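Local coordinates for protein transcriptional regulators (LACI-FAMILY TRANSCRIPTIONAL REGULATORY PROTEIN) (Corynebacterium glutamicum, PDB 3GYB) that probably acts as a LacI-family DNA-binding transcription factor whose periplasmic-binding-protein-like core binds a magnesium ion, at residues R4-V10 / M59-I65; P80-I84 / L241-L246; N100-A106 / R133-F138; N213-Q218 / L263-G267. All blocks are in the same frame, centred on the assembly; numbering follows the deposited sequence.

Contact 1 (R4-V10 / M59-I65); sequences RTQLIAV and MRPDGII
Asp62 OD2 is gripped by two donors that arrive on opposite faces of the carboxylate: Arg4 NE at 2.8 Å, as part of a salt bridge, and the backbone N of Gln6, bonding to that same OD2 at 2.7 Å. The other oxygen, OD1, takes the amide of Thr5 on its syn side (Thr5 N to Asp62 OD1, 2.8 Å). CG of Asp62 sits beside its own backbone N (chi1 -67°), which brings the carboxylate to the backbone amides of Thr5 and Gln6. The hydroxyl of Thr5 donates to the carbonyl of Arg60, OG1 to O 2.7 Å. Beyond this polar end the chains become neighbouring parallel strands of a Rossmann-like sheet. Asp62 N bonds Leu7 O, Ala9 N reaches Gly63 O at 3.2 Å, and Ile65 N meets Ala9 O at 2.8 Å. On one face Ala9 CB packs against Pro61 CB and the selenium of Met59; on the other, Ile8 CG2 meets Ile65 CG1 at 4.2 Å, and both residues touch Leu242 of helix 231-246. One carboxylate thus ties down three successive residues ahead of the strand, and the donors around it would probably stabilise its charged form.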
loop_
_atom_site.group_PDB
_atom_site.type_symbol
_atom_site.label_atom_id
_atom_site.label_comp_id
_atom_site.label_asym_id
_atom_site.label_seq_id
_atom_site.Cartn_x
_atom_site.Cartn_y
_atom_site.Cartn_z
ATOM N N ARG A 4 28.942 16.387 0.656
ATOM C CA ARG A 4 27.711 15.607 0.979
ATOM C C ARG A 4 26.746 15.616 -0.205
ATOM O O ARG A 4 26.848 16.457 -1.099
ATOM C CB ARG A 4 27.033 16.197 2.214
ATOM C CG ARG A 4 26.389 17.556 1.991
ATOM C CD ARG A 4 25.852 18.112 3.300
ATOM N NE ARG A 4 25.244 17.060 4.110
ATOM C CZ ARG A 4 24.668 17.258 5.290
ATOM N NH1 ARG A 4 24.611 18.478 5.811
ATOM N NH2 ARG A 4 24.162 16.230 5.958
ATOM N N THR A 5 25.805 14.679 -0.199
ATOM C CA THR A 5 24.831 14.565 -1.277
ATOM C C THR A 5 23.436 15.047 -0.884
ATOM O O THR A 5 22.574 15.221 -1.746
ATOM C CB THR A 5 24.724 13.106 -1.750
ATOM O OG1 THR A 5 24.291 12.284 -0.659
ATOM C CG2 THR A 5 26.079 12.607 -2.240
ATOM N N GLN A 6 23.220 15.261 0.412
ATOM C CA GLN A 6 21.926 15.707 0.924
ATOM C C GLN A 6 20.881 14.628 0.693
ATOM O O GLN A 6 19.676 14.881 0.725
ATOM C CB GLN A 6 21.488 16.994 0.231
ATOM C CG GLN A 6 22.339 18.198 0.583
ATOM C CD GLN A 6 21.811 19.476 -0.033
ATOM O OE1 GLN A 6 21.815 19.638 -1.253
ATOM N NE2 GLN A 6 21.346 20.391 0.811
ATOM N N LEU A 7 21.364 13.417 0.460
ATOM C CA LEU A 7 20.502 12.281 0.214
ATOM C C LEU A 7 20.371 11.397 1.445
ATOM O O LEU A 7 21.352 11.136 2.143
ATOM C CB LEU A 7 21.061 11.463 -0.945
ATOM C CG LEU A 7 20.855 11.989 -2.367
ATOM C CD1 LEU A 7 21.712 11.180 -3.345
ATOM C CD2 LEU A 7 19.376 11.903 -2.731
ATOM N N ILE A 8 19.147 10.961 1.718
ATOM C CA ILE A 8 18.879 10.077 2.841
ATOM C C ILE A 8 18.203 8.847 2.257
ATOM O O ILE A 8 17.173 8.960 1.594
ATOM C CB ILE A 8 17.928 10.725 3.877
ATOM C CG1 ILE A 8 18.574 11.975 4.479
ATOM C CG2 ILE A 8 17.582 9.719 4.970
ATOM C CD1 ILE A 8 19.851 11.701 5.254
ATOM N N ALA A 9 18.799 7.681 2.482
ATOM C CA ALA A 9 18.240 6.431 1.984
ATOM C C ALA A 9 17.287 5.881 3.037
ATOM O O ALA A 9 17.605 5.871 4.224
ATOM C CB ALA A 9 19.359 5.427 1.712
ATOM N N VAL A 10 16.115 5.434 2.603
ATOM C CA VAL A 10 15.135 4.880 3.521
ATOM C C VAL A 10 14.875 3.431 3.122
ATOM O O VAL A 10 14.420 3.159 2.010
ATOM C CB VAL A 10 13.816 5.681 3.470
ATOM C CG1 VAL A 10 12.830 5.122 4.487
ATOM C CG2 VAL A 10 14.096 7.153 3.757
HETATM N N MSE A 59 24.244 5.132 -3.489
HETATM C CA MSE A 59 23.826 6.494 -3.794
HETATM C C MSE A 59 24.638 7.492 -2.968
HETATM O O MSE A 59 24.466 8.704 -3.095
HETATM C CB MSE A 59 22.316 6.678 -3.522
HETATM C CG MSE A 59 21.928 6.819 -2.059
HETATM SE SE MSE A 59 20.027 7.222 -1.760
HETATM C CE MSE A 59 20.000 9.035 -2.046
ATOM N N ARG A 60 25.544 6.968 -2.148
ATOM C CA ARG A 60 26.388 7.787 -1.285
ATOM C C ARG A 60 25.504 8.720 -0.456
ATOM O O ARG A 60 25.606 9.945 -0.546
ATOM C CB ARG A 60 27.392 8.603 -2.113
ATOM C CG ARG A 60 28.314 7.751 -2.989
ATOM C CD ARG A 60 29.300 8.612 -3.778
ATOM N NE ARG A 60 30.114 7.830 -4.713
ATOM C CZ ARG A 60 31.122 7.035 -4.361
ATOM N NH1 ARG A 60 31.462 6.906 -3.084
ATOM N NH2 ARG A 60 31.792 6.363 -5.290
ATOM N N PRO A 61 24.612 8.144 0.364
ATOM C CA PRO A 61 23.719 8.947 1.201
ATOM C C PRO A 61 24.442 9.552 2.401
ATOM O O PRO A 61 25.416 8.981 2.895
ATOM C CB PRO A 61 22.658 7.935 1.620
ATOM C CG PRO A 61 23.474 6.684 1.791
ATOM C CD PRO A 61 24.369 6.703 0.567
ATOM N N ASP A 62 23.967 10.707 2.858
ATOM C CA ASP A 62 24.555 11.367 4.020
ATOM C C ASP A 62 24.121 10.607 5.270
ATOM O O ASP A 62 24.847 10.553 6.263
ATOM C CB ASP A 62 24.077 12.819 4.134
ATOM C CG ASP A 62 24.591 13.706 3.012
ATOM O OD1 ASP A 62 25.479 13.274 2.250
ATOM O OD2 ASP A 62 24.107 14.852 2.906
ATOM N N GLY A 63 22.923 10.029 5.207
ATOM C CA GLY A 63 22.385 9.275 6.324
ATOM C C GLY A 63 21.448 8.189 5.828
ATOM O O GLY A 63 21.035 8.203 4.665
ATOM N N ILE A 64 21.111 7.251 6.705
ATOM C CA ILE A 64 20.231 6.149 6.332
ATOM C C ILE A 64 19.200 5.850 7.413
ATOM O O ILE A 64 19.530 5.777 8.592
ATOM C CB ILE A 64 21.053 4.851 6.091
ATOM C CG1 ILE A 64 22.090 5.085 4.993
ATOM C CG2 ILE A 64 20.129 3.693 5.718
ATOM C CD1 ILE A 64 23.115 3.963 4.879
ATOM N N ILE A 65 17.944 5.702 7.010
ATOM C CA ILE A 65 16.900 5.338 7.954
ATOM C C ILE A 65 16.620 3.874 7.631
ATOM O O ILE A 65 16.272 3.544 6.496
ATOM C CB ILE A 65 15.596 6.154 7.745
ATOM C CG1 ILE A 65 15.820 7.623 8.109
ATOM C CG2 ILE A 65 14.476 5.555 8.594
ATOM C CD1 ILE A 65 16.108 7.869 9.596
#

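Contact 2 (P80-I84 / L241-L246); sequences PPFVI and LLLSML
Val83 and Leu242 make the dense half of this contact. The CG2 methyl of Val83 lies against the helix backbone itself, 3.6 Å from Leu242 N, and also meets CB of Leu242 at 3.8 Å. Its sister methyl CG1 meets Leu241 CD2 at 3.9 Å, while CG2 touches both Leu241 and Leu242. CG1 anti to the backbone N of Val83 (chi1 170°) leaves CG2 beside that N, facing the Leu242 backbone. Leu242 brings CD1 to within 3.6 Å of the carbonyl oxygen of Pro81. Ile65 of strand 63-67 touches both Val83 and Leu242 and continues the same apolar layer.

Strand 82-84 and helix 241-246 run nearly antiparallel, at 160°, with their axes 8.1 Å apart: a helix laid on a parallel sheet, as in the alpha/beta sandwich of periplasmic binding proteins and the LacI-family cores related to them. No hydrogen bond joins the two segments, and apolar packing holds them together.

The Pro81 end is the more solvent-accessible side: Pro81, Met245 and Leu246 are all partly exposed. The proline ring offers CB to Met245 CB and CG to Leu246 CD2, each pair at 3.9 Å. Selenomethionine Met245, extended beyond CG, reaches the strand backbone, its selenium 3.4 Å from Phe82 O and also touching CG2 of Val83. The side chain of Phe82 leaves its backbone away from the helix, and touches Ile64 and Ile66.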
loop_
_atom_site.group_PDB
_atom_site.type_symbol
_atom_site.label_atom_id
_atom_site.label_comp_id
_atom_site.label_asym_id
_atom_site.label_seq_id
_atom_site.Cartn_x
_atom_site.Cartn_y
_atom_site.Cartn_z
ATOM N N PRO A 80 27.548 5.358 6.919
ATOM C CA PRO A 80 27.056 6.696 7.266
ATOM C C PRO A 80 26.162 6.613 8.498
ATOM O O PRO A 80 25.744 5.526 8.894
ATOM C CB PRO A 80 26.266 7.108 6.021
ATOM C CG PRO A 80 26.941 6.349 4.919
ATOM C CD PRO A 80 27.151 4.997 5.547
ATOM N N PRO A 81 25.859 7.760 9.123
ATOM C CA PRO A 81 24.998 7.737 10.311
ATOM C C PRO A 81 23.653 7.116 9.948
ATOM O O PRO A 81 23.129 7.363 8.860
ATOM C CB PRO A 81 24.861 9.215 10.667
ATOM C CG PRO A 81 26.162 9.799 10.187
ATOM C CD PRO A 81 26.340 9.125 8.846
ATOM N N PHE A 82 23.103 6.314 10.852
ATOM C CA PHE A 82 21.815 5.683 10.601
ATOM C C PHE A 82 20.952 5.589 11.850
ATOM O O PHE A 82 21.446 5.646 12.980
ATOM C CB PHE A 82 22.001 4.274 10.023
ATOM C CG PHE A 82 22.574 3.286 11.000
ATOM C CD1 PHE A 82 23.943 3.233 11.235
ATOM C CD2 PHE A 82 21.738 2.430 11.711
ATOM C CE1 PHE A 82 24.472 2.340 12.166
ATOM C CE2 PHE A 82 22.256 1.535 12.644
ATOM C CZ PHE A 82 23.629 1.491 12.871
ATOM N N VAL A 83 19.652 5.440 11.626
ATOM C CA VAL A 83 18.683 5.306 12.697
ATOM C C VAL A 83 17.733 4.202 12.286
ATOM O O VAL A 83 17.305 4.147 11.132
ATOM C CB VAL A 83 17.862 6.602 12.903
ATOM C CG1 VAL A 83 16.700 6.339 13.854
ATOM C CG2 VAL A 83 18.753 7.700 13.466
ATOM N N ILE A 84 17.431 3.309 13.220
ATOM C CA ILE A 84 16.502 2.221 12.956
ATOM C C ILE A 84 15.134 2.758 13.368
ATOM O O ILE A 84 14.953 3.216 14.497
ATOM C CB ILE A 84 16.873 0.970 13.784
ATOM C CG1 ILE A 84 18.270 0.487 13.379
ATOM C CG2 ILE A 84 15.852 -0.137 13.556
ATOM C CD1 ILE A 84 18.825 -0.604 14.268
ATOM N N LEU A 241 16.490 12.419 15.407
ATOM C CA LEU A 241 17.641 11.663 15.900
ATOM C C LEU A 241 18.754 11.599 14.858
ATOM O O LEU A 241 19.927 11.793 15.178
ATOM C CB LEU A 241 17.221 10.242 16.303
ATOM C CG LEU A 241 18.308 9.359 16.930
ATOM C CD1 LEU A 241 18.789 9.989 18.227
ATOM C CD2 LEU A 241 17.765 7.956 17.195
ATOM N N LEU A 242 18.392 11.325 13.609
ATOM C CA LEU A 242 19.388 11.256 12.550
ATOM C C LEU A 242 20.056 12.617 12.370
ATOM O O LEU A 242 21.271 12.697 12.211
ATOM C CB LEU A 242 18.745 10.819 11.234
ATOM C CG LEU A 242 19.707 10.644 10.055
ATOM C CD1 LEU A 242 20.733 9.568 10.378
ATOM C CD2 LEU A 242 18.923 10.266 8.816
ATOM N N LEU A 243 19.256 13.682 12.392
ATOM C CA LEU A 243 19.791 15.031 12.238
ATOM C C LEU A 243 20.810 15.342 13.327
ATOM O O LEU A 243 21.808 16.019 13.073
ATOM C CB LEU A 243 18.667 16.069 12.280
ATOM C CG LEU A 243 17.770 16.193 11.047
ATOM C CD1 LEU A 243 16.627 17.143 11.351
ATOM C CD2 LEU A 243 18.585 16.700 9.860
ATOM N N SER A 244 20.565 14.844 14.535
ATOM C CA SER A 244 21.482 15.097 15.648
ATOM C C SER A 244 22.825 14.423 15.394
ATOM O O SER A 244 23.855 14.877 15.896
ATOM C CB SER A 244 20.881 14.619 16.973
ATOM O OG SER A 244 20.893 13.205 17.070
HETATM N N MSE A 245 22.818 13.335 14.629
HETATM C CA MSE A 245 24.057 12.632 14.298
HETATM C C MSE A 245 24.759 13.316 13.125
HETATM O O MSE A 245 25.984 13.419 13.099
HETATM C CB MSE A 245 23.777 11.176 13.916
HETATM C CG MSE A 245 23.132 10.333 14.989
HETATM SE SE MSE A 245 22.634 8.602 14.283
HETATM C CE MSE A 245 22.038 7.802 15.922
ATOM N N LEU A 246 23.977 13.779 12.154
ATOM C CA LEU A 246 24.512 14.454 10.975
ATOM C C LEU A 246 25.145 15.802 11.313
ATOM O O LEU A 246 26.060 16.263 10.625
ATOM C CB LEU A 246 23.406 14.650 9.933
ATOM C CG LEU A 246 22.836 13.349 9.358
ATOM C CD1 LEU A 246 21.635 13.633 8.458
ATOM C CD2 LEU A 246 23.931 12.626 8.580
#

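Contact 3 (N100-A106 / R133-F138); sequences NDDFRGA and RRFESF
Asp102 has both carboxylate oxygens taken by arginines, one for each oxygen. Arg134 uses NE and NH2 side-on against OD1, with NE to Asp102 OD1 at 2.8 Å; both nitrogens come from the same face of the carboxylate, and OD1 lies in the guanidinium plane. Arg133 also uses NE and NH2, both on OD2, its NE standing 3.0 Å from Asp102 OD2, and here the two flat groups are nearly coplanar, 26° apart. Several other N-H groups have partners outside: Arg133 NH1 bonds Arg88 O and Thr90 OG1, its NH2 also bonds Thr87 OG1, and Arg134 NH1 bonds Ser183 O.

Helices 102-115 and 129-144 of the LacI-type core pack here at -50°, with segment axes 7.9 Å apart. Asp101 is the N-cap of the first, its OD1 accepting from Arg104 N at 3.0 Å. Ala106 CB fits against Ser137 CB at 3.6 Å, where the helices come close.

Ser137 OG, held anti to its own backbone N (chi1 179°), donates to a lone pair of Phe103 O at 2.6 Å. Arg133 lays its aliphatic chain over a face of the Phe103 ring, a CH-pi contact with CB 4.2 Å from the centroid.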
loop_
_atom_site.group_PDB
_atom_site.type_symbol
_atom_site.label_atom_id
_atom_site.label_comp_id
_atom_site.label_asym_id
_atom_site.label_seq_id
_atom_site.Cartn_x
_atom_site.Cartn_y
_atom_site.Cartn_z
ATOM N N ASN A 100 7.661 2.264 18.485
ATOM C CA ASN A 100 6.595 2.296 19.465
ATOM C C ASN A 100 6.846 1.124 20.403
ATOM O O ASN A 100 7.695 0.274 20.131
ATOM C CB ASN A 100 5.225 2.164 18.778
ATOM C CG ASN A 100 4.839 0.723 18.491
ATOM O OD1 ASN A 100 5.658 -0.086 18.049
ATOM N ND2 ASN A 100 3.575 0.402 18.722
ATOM N N ASP A 101 6.131 1.096 21.519
ATOM C CA ASP A 101 6.277 0.012 22.477
ATOM C C ASP A 101 5.358 -1.126 22.030
ATOM O O ASP A 101 4.155 -1.081 22.278
ATOM C CB ASP A 101 5.860 0.491 23.865
ATOM C CG ASP A 101 6.153 -0.524 24.942
ATOM O OD1 ASP A 101 6.155 -1.737 24.643
ATOM O OD2 ASP A 101 6.366 -0.100 26.096
ATOM N N ASP A 102 5.929 -2.131 21.371
ATOM C CA ASP A 102 5.156 -3.273 20.878
ATOM C C ASP A 102 4.521 -4.095 21.985
ATOM O O ASP A 102 3.435 -4.647 21.813
ATOM C CB ASP A 102 6.034 -4.188 20.024
ATOM C CG ASP A 102 6.356 -3.588 18.678
ATOM O OD1 ASP A 102 5.403 -3.206 17.963
ATOM O OD2 ASP A 102 7.554 -3.501 18.339
ATOM N N PHE A 103 5.205 -4.199 23.119
ATOM C CA PHE A 103 4.652 -4.960 24.228
ATOM C C PHE A 103 3.367 -4.294 24.705
ATOM O O PHE A 103 2.353 -4.958 24.918
ATOM C CB PHE A 103 5.669 -5.045 25.366
ATOM C CG PHE A 103 6.899 -5.831 25.013
ATOM C CD1 PHE A 103 6.810 -7.188 24.724
ATOM C CD2 PHE A 103 8.143 -5.213 24.955
ATOM C CE1 PHE A 103 7.942 -7.921 24.381
ATOM C CE2 PHE A 103 9.283 -5.939 24.613
ATOM C CZ PHE A 103 9.181 -7.293 24.326
ATOM N N ARG A 104 3.410 -2.974 24.850
ATOM C CA ARG A 104 2.248 -2.214 25.292
ATOM C C ARG A 104 1.128 -2.273 24.253
ATOM O O ARG A 104 -0.038 -2.474 24.596
ATOM C CB ARG A 104 2.646 -0.759 25.552
ATOM C CG ARG A 104 1.491 0.173 25.898
ATOM C CD ARG A 104 0.703 -0.311 27.105
ATOM N NE ARG A 104 -0.371 0.617 27.445
ATOM C CZ ARG A 104 -1.438 0.297 28.168
ATOM N NH1 ARG A 104 -1.582 -0.935 28.635
ATOM N NH2 ARG A 104 -2.367 1.211 28.419
ATOM N N GLY A 105 1.490 -2.096 22.985
ATOM C CA GLY A 105 0.501 -2.131 21.922
ATOM C C GLY A 105 -0.262 -3.439 21.870
ATOM O O GLY A 105 -1.492 -3.452 21.757
ATOM N N ALA A 106 0.468 -4.546 21.955
ATOM C CA ALA A 106 -0.145 -5.868 21.920
ATOM C C ALA A 106 -0.978 -6.095 23.181
ATOM O O ALA A 106 -1.982 -6.803 23.158
ATOM C CB ALA A 106 0.929 -6.937 21.795
ATOM N N ARG A 133 7.754 -9.659 19.543
ATOM C CA ARG A 133 7.379 -8.891 20.719
ATOM C C ARG A 133 5.863 -8.879 20.907
ATOM O O ARG A 133 5.366 -9.043 22.022
ATOM C CB ARG A 133 7.904 -7.455 20.606
ATOM C CG ARG A 133 9.423 -7.335 20.742
ATOM C CD ARG A 133 9.846 -5.875 20.888
ATOM N NE ARG A 133 9.761 -5.128 19.635
ATOM C CZ ARG A 133 10.685 -5.158 18.679
ATOM N NH1 ARG A 133 11.774 -5.904 18.827
ATOM N NH2 ARG A 133 10.527 -4.433 17.578
ATOM N N ARG A 134 5.126 -8.690 19.818
ATOM C CA ARG A 134 3.672 -8.663 19.899
ATOM C C ARG A 134 3.114 -10.027 20.283
ATOM O O ARG A 134 2.109 -10.114 20.986
ATOM C CB ARG A 134 3.086 -8.173 18.570
ATOM C CG ARG A 134 3.442 -6.715 18.310
ATOM C CD ARG A 134 3.047 -6.229 16.926
ATOM N NE ARG A 134 3.727 -4.968 16.630
ATOM C CZ ARG A 134 3.693 -4.347 15.454
ATOM N NH1 ARG A 134 3.003 -4.859 14.441
ATOM N NH2 ARG A 134 4.370 -3.217 15.286
ATOM N N PHE A 135 3.774 -11.090 19.830
ATOM C CA PHE A 135 3.349 -12.445 20.157
ATOM C C PHE A 135 3.604 -12.710 21.637
ATOM O O PHE A 135 2.754 -13.256 22.335
ATOM C CB PHE A 135 4.118 -13.471 19.316
ATOM C CG PHE A 135 4.127 -14.854 19.910
ATOM C CD1 PHE A 135 2.980 -15.644 19.898
ATOM C CD2 PHE A 135 5.274 -15.345 20.526
ATOM C CE1 PHE A 135 2.974 -16.907 20.495
ATOM C CE2 PHE A 135 5.279 -16.605 21.127
ATOM C CZ PHE A 135 4.126 -17.386 21.110
ATOM N N GLU A 136 4.784 -12.322 22.110
ATOM C CA GLU A 136 5.132 -12.531 23.511
ATOM C C GLU A 136 4.189 -11.773 24.439
ATOM O O GLU A 136 3.757 -12.300 25.468
ATOM C CB GLU A 136 6.583 -12.111 23.755
ATOM C CG GLU A 136 7.588 -12.938 22.973
ATOM C CD GLU A 136 9.024 -12.575 23.299
ATOM O OE1 GLU A 136 9.379 -11.379 23.195
ATOM O OE2 GLU A 136 9.798 -13.486 23.655
ATOM N N SER A 137 3.860 -10.538 24.075
ATOM C CA SER A 137 2.954 -9.739 24.887
ATOM C C SER A 137 1.548 -10.332 24.835
ATOM O O SER A 137 0.834 -10.346 25.836
ATOM C CB SER A 137 2.938 -8.291 24.398
ATOM O OG SER A 137 2.034 -7.513 25.166
ATOM N N PHE A 138 1.143 -10.815 23.664
ATOM C CA PHE A 138 -0.172 -11.433 23.536
ATOM C C PHE A 138 -0.286 -12.582 24.539
ATOM O O PHE A 138 -1.254 -12.669 25.297
ATOM C CB PHE A 138 -0.371 -11.977 22.114
ATOM C CG PHE A 138 -1.527 -12.930 21.988
ATOM C CD1 PHE A 138 -2.837 -12.479 22.102
ATOM C CD2 PHE A 138 -1.305 -14.288 21.759
ATOM C CE1 PHE A 138 -3.912 -13.361 21.990
ATOM C CE2 PHE A 138 -2.374 -15.180 21.648
ATOM C CZ PHE A 138 -3.679 -14.717 21.763
#

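Contact 4 (N213-Q218 / L263-G267); sequences NTPLAQ and LIERG
Arg266 slides its guanidinium between two layers, Ile264 CG2 over one face and Gln218 CA over the other. Its end meets the amide of Asn213 almost in the same plane, the two groups only 12° apart. Both terminal nitrogens donate to the one oxygen: NH2 to Asn213 OD1 at 2.8 Å and NH1 to that OD1 at 3.0 Å. Extended from CG to NE, the arginine chain spans the distance from the end of the strand to the turn, and its CD passes 3.5 Å from Ala217 O. Leu224 O takes a further bond from NH1, which should restrict rotation of the group.

The contact joins the loop and short, weakly bonded helix after strand 207-211 to the end of strand 258-264, within the periplasmic-binding-protein-like part of the chain. Thr214 is the N-cap of that helix, its OG1 accepting from Ala217 N at 3.2 Å. Asn213 follows Asp212, which binds the magnesium ion together with Asp229 and Ser231; the side chain of Asn213 lies about 4 Å from the metal.

Ile264 crosses Asn213 at about a right angle, with CD1 set 3.4 Å from the amide carbon CG of Asn213. On the helix side, Gln218 NE2 returns to the backbone, bonding Asn213 O at 3.1 Å from above the carbonyl plane, while CG of Gln218 rests 3.5 Å from Arg266 NH2.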
loop_
_atom_site.group_PDB
_atom_site.type_symbol
_atom_site.label_atom_id
_atom_site.label_comp_id
_atom_site.label_asym_id
_atom_site.label_seq_id
_atom_site.Cartn_x
_atom_site.Cartn_y
_atom_site.Cartn_z
ATOM N N ASN A 213 -2.478 0.909 11.986
ATOM C CA ASN A 213 -3.338 1.999 11.518
ATOM C C ASN A 213 -2.869 2.472 10.142
ATOM O O ASN A 213 -2.627 3.667 9.907
ATOM C CB ASN A 213 -3.362 3.193 12.472
ATOM C CG ASN A 213 -4.419 4.214 12.063
ATOM O OD1 ASN A 213 -5.526 3.833 11.683
ATOM N ND2 ASN A 213 -4.087 5.500 12.130
ATOM N N THR A 214 -2.735 1.506 9.240
ATOM C CA THR A 214 -2.331 1.755 7.861
ATOM C C THR A 214 -3.440 2.551 7.183
ATOM O O THR A 214 -4.563 2.617 7.685
ATOM C CB THR A 214 -2.214 0.442 7.074
ATOM O OG1 THR A 214 -3.446 -0.282 7.197
ATOM C CG2 THR A 214 -1.064 -0.406 7.578
ATOM N N PRO A 215 -3.139 3.170 6.033
ATOM C CA PRO A 215 -4.165 3.940 5.322
ATOM C C PRO A 215 -5.336 3.016 4.962
ATOM O O PRO A 215 -6.490 3.436 4.944
ATOM C CB PRO A 215 -3.420 4.439 4.088
ATOM C CG PRO A 215 -2.030 4.641 4.608
ATOM C CD PRO A 215 -1.810 3.386 5.433
ATOM N N LEU A 216 -5.026 1.750 4.689
ATOM C CA LEU A 216 -6.046 0.761 4.346
ATOM C C LEU A 216 -7.051 0.595 5.483
ATOM O O LEU A 216 -8.262 0.511 5.259
ATOM C CB LEU A 216 -5.395 -0.599 4.055
ATOM C CG LEU A 216 -4.486 -0.735 2.831
ATOM C CD1 LEU A 216 -3.767 -2.079 2.876
ATOM C CD2 LEU A 216 -5.311 -0.614 1.559
ATOM N N ALA A 217 -6.545 0.545 6.710
ATOM C CA ALA A 217 -7.408 0.383 7.872
ATOM C C ALA A 217 -8.342 1.572 8.029
ATOM O O ALA A 217 -9.438 1.440 8.567
ATOM C CB ALA A 217 -6.553 0.221 9.138
ATOM N N GLN A 218 -7.889 2.723 7.544
ATOM C CA GLN A 218 -8.631 3.980 7.626
ATOM C C GLN A 218 -9.760 4.129 6.612
ATOM O O GLN A 218 -10.613 5.010 6.754
ATOM C CB GLN A 218 -7.663 5.150 7.457
ATOM C CG GLN A 218 -6.574 5.229 8.519
ATOM C CD GLN A 218 -5.485 6.213 8.148
ATOM O OE1 GLN A 218 -5.764 7.285 7.616
ATOM N NE2 GLN A 218 -4.233 5.859 8.437
ATOM N N LEU A 263 -5.164 2.539 21.000
ATOM C CA LEU A 263 -6.255 1.852 20.326
ATOM C C LEU A 263 -7.109 2.801 19.495
ATOM O O LEU A 263 -7.461 3.892 19.946
ATOM C CB LEU A 263 -7.145 1.161 21.364
ATOM C CG LEU A 263 -8.484 0.603 20.869
ATOM C CD1 LEU A 263 -8.241 -0.591 19.957
ATOM C CD2 LEU A 263 -9.330 0.192 22.062
ATOM N N ILE A 264 -7.430 2.382 18.274
ATOM C CA ILE A 264 -8.294 3.166 17.403
ATOM C C ILE A 264 -9.450 2.232 17.102
ATOM O O ILE A 264 -9.290 1.235 16.394
ATOM C CB ILE A 264 -7.612 3.560 16.079
ATOM C CG1 ILE A 264 -6.427 4.491 16.354
ATOM C CG2 ILE A 264 -8.617 4.264 15.175
ATOM C CD1 ILE A 264 -5.700 4.940 15.098
ATOM N N GLU A 265 -10.609 2.540 17.666
ATOM C CA GLU A 265 -11.779 1.711 17.465
ATOM C C GLU A 265 -12.537 2.078 16.204
ATOM O O GLU A 265 -12.922 3.237 16.000
ATOM C CB GLU A 265 -12.718 1.811 18.668
ATOM C CG GLU A 265 -12.148 1.238 19.949
ATOM C CD GLU A 265 -13.168 1.209 21.068
ATOM O OE1 GLU A 265 -14.173 0.473 20.945
ATOM O OE2 GLU A 265 -12.969 1.927 22.071
ATOM N N ARG A 266 -12.730 1.084 15.347
ATOM C CA ARG A 266 -13.480 1.286 14.126
ATOM C C ARG A 266 -14.617 0.274 14.093
ATOM O O ARG A 266 -15.330 0.132 15.089
ATOM C CB ARG A 266 -12.576 1.188 12.893
ATOM C CG ARG A 266 -11.579 2.352 12.819
ATOM C CD ARG A 266 -11.073 2.623 11.407
ATOM N NE ARG A 266 -10.170 3.776 11.396
ATOM C CZ ARG A 266 -8.852 3.705 11.567
ATOM N NH1 ARG A 266 -8.258 2.529 11.747
ATOM N NH2 ARG A 266 -8.127 4.817 11.589
ATOM N N GLY A 267 -14.783 -0.465 13.003
ATOM C CA GLY A 267 -15.924 -1.369 12.969
ATOM C C GLY A 267 -15.732 -2.869 12.978
ATOM O O GLY A 267 -16.698 -3.603 12.772
#

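Contacts 1 and 2 are neighbours, with centres 10 Å apart, and share a sheet: Ile64 N probably bonds Pro81 O (3.0 Å) and Ile64 O probably receives Val83 N (3.1 Å), so strand 63-67 links the two. Contact 3 lies on the other side of the chain's centre from contact 1, their centres 31 Å apart, and is nested in the loop closed by contact 2. Contact 4, 18 Å from contact 3 between centres, crosses contact 2 along the chain. The magnesium ion lies nearest contact 4: about 4 Å from the Asn213 side chain, about 8 Å from that of Asn100 in contact 3 and about 14 Å from that of Val10 in contact 1.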